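Local atomic coordinates of anabena Tic22 (Anabaena sp., PDB entry 4EV1), a protein that belongs to the Tic22-like family and probably acts as a chaperone in protein transport, perhaps at the thylakoids. Residues 9-14 with 83-88. Sequence-based numbering, arbitrary orientation.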
# COMPACT_ATOMS: atom_id res chain seq x y z
N GLU A 9 4.21 -12.80 0.51
CA GLU A 9 5.56 -12.40 0.92
C GLU A 9 6.05 -11.16 0.18
O GLU A 9 6.84 -10.41 0.73
CB GLU A 9 6.56 -13.52 0.68
CG GLU A 9 6.41 -14.68 1.63
CD GLU A 9 7.28 -15.87 1.23
OE1 GLU A 9 8.27 -15.68 0.47
OE2 GLU A 9 6.97 -17.00 1.69
N LYS A 10 5.59 -10.95 -1.06
CA LYS A 10 5.91 -9.74 -1.82
C LYS A 10 5.18 -8.56 -1.19
O LYS A 10 5.78 -7.52 -0.94
CB LYS A 10 5.53 -9.89 -3.30
CG LYS A 10 6.46 -10.84 -4.11
CD LYS A 10 6.18 -10.75 -5.57
CE LYS A 10 7.03 -11.71 -6.38
NZ LYS A 10 8.45 -11.45 -6.13
N LEU A 11 3.89 -8.73 -0.95
CA LEU A 11 3.08 -7.68 -0.31
C LEU A 11 3.57 -7.32 1.10
O LEU A 11 3.45 -6.16 1.53
CB LEU A 11 1.61 -8.12 -0.25
CG LEU A 11 0.89 -8.28 -1.57
CD1 LEU A 11 -0.55 -8.87 -1.39
CD2 LEU A 11 0.88 -6.97 -2.37
N ASP A 12 4.09 -8.30 1.83
CA ASP A 12 4.56 -8.10 3.20
C ASP A 12 5.72 -7.10 3.34
O ASP A 12 6.01 -6.65 4.45
CB ASP A 12 4.98 -9.42 3.84
CG ASP A 12 3.82 -10.24 4.38
OD1 ASP A 12 2.67 -9.78 4.37
OD2 ASP A 12 4.07 -11.37 4.87
N SER A 13 6.39 -6.78 2.25
CA SER A 13 7.43 -5.73 2.28
C SER A 13 6.86 -4.41 2.76
O SER A 13 7.59 -3.56 3.21
CB SER A 13 7.94 -5.46 0.88
OG SER A 13 8.76 -6.49 0.44
N VAL A 14 5.56 -4.21 2.51
CA VAL A 14 4.92 -2.91 2.66
C VAL A 14 4.19 -2.88 3.99
O VAL A 14 3.28 -3.68 4.21
CB VAL A 14 3.93 -2.69 1.51
CG1 VAL A 14 3.27 -1.34 1.59
CG2 VAL A 14 4.63 -2.87 0.12
N VAL A 83 1.17 -3.26 10.31
CA VAL A 83 0.83 -4.62 9.84
C VAL A 83 1.41 -4.80 8.39
O VAL A 83 1.22 -3.93 7.52
CB VAL A 83 -0.72 -4.80 9.83
CG1 VAL A 83 -1.17 -6.27 9.42
CG2 VAL A 83 -1.35 -4.33 11.23
N PRO A 84 2.07 -5.91 8.11
CA PRO A 84 2.49 -6.14 6.76
C PRO A 84 1.27 -6.25 5.82
O PRO A 84 0.26 -6.83 6.16
CB PRO A 84 3.27 -7.48 6.84
CG PRO A 84 3.35 -7.86 8.24
CD PRO A 84 2.41 -7.04 9.01
N LEU A 85 1.38 -5.70 4.63
CA LEU A 85 0.25 -5.70 3.70
C LEU A 85 -0.22 -7.08 3.31
O LEU A 85 -1.42 -7.29 3.17
CB LEU A 85 0.58 -4.89 2.46
CG LEU A 85 -0.43 -4.85 1.31
CD1 LEU A 85 -1.78 -4.24 1.74
CD2 LEU A 85 0.21 -4.01 0.22
N GLY A 86 0.70 -8.05 3.23
CA GLY A 86 0.32 -9.44 2.91
C GLY A 86 -0.54 -10.12 3.93
O GLY A 86 -1.40 -10.93 3.58
N VAL A 87 -0.39 -9.74 5.20
CA VAL A 87 -1.26 -10.25 6.25
C VAL A 87 -2.70 -9.77 6.06
O VAL A 87 -3.64 -10.54 6.18
CB VAL A 87 -0.75 -9.80 7.63
CG1 VAL A 87 -1.70 -10.24 8.74
CG2 VAL A 87 0.67 -10.39 7.88
N ILE A 88 -2.87 -8.50 5.75
CA ILE A 88 -4.18 -7.98 5.42
C ILE A 88 -4.76 -8.62 4.17
O ILE A 88 -5.93 -9.01 4.17
CB ILE A 88 -4.13 -6.43 5.30
CG1 ILE A 88 -3.75 -5.80 6.65
CG2 ILE A 88 -5.48 -5.87 4.83
CD1 ILE A 88 -3.59 -4.30 6.59
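L85 holds its CG anti to the backbone N (chi1 176°), while the CG of L11 stands beside its own backbone N (chi1 -65°); these torsions bring the two side chains obliquely across each other, methyl CD2 of L11 lying 4.0 Å from CD2 of L85. L85 CB sits against the carbonyl of L11, 3.3 Å from its O, and V14 CB packs at 4.1 Å from L85 CB. L11 O accepts the N-H of V14, closing the type I turn from L11 to V14, and the carbonyl of V14, the last residue of the turn, is presented to the other segment: V14 O takes the N-H of L85 at 2.8 Å, with the donor nearly in line with the C=O bond (174°). The bond thus engages the first turn of helix 85-94, just after its N-cap P84. The D12 side chain crosses that of P84, and its OD2 is salt-bridged to K8. D12 CA and G86 CA, 4.5 Å apart, are the nearest CA pair, and L11 CB lies 3.6 Å from G86 N. The contact sets the turn 11-14, which follows on from helix 4-11, against the strand-to-helix junction at 84-85, at the end of the antiparallel pair 15-20 and 79-84, where V83 bonds to I16 through the backbone; F106 of strand 102-107 touches L85, and L209 of strand 207-210 meets L11 and V14.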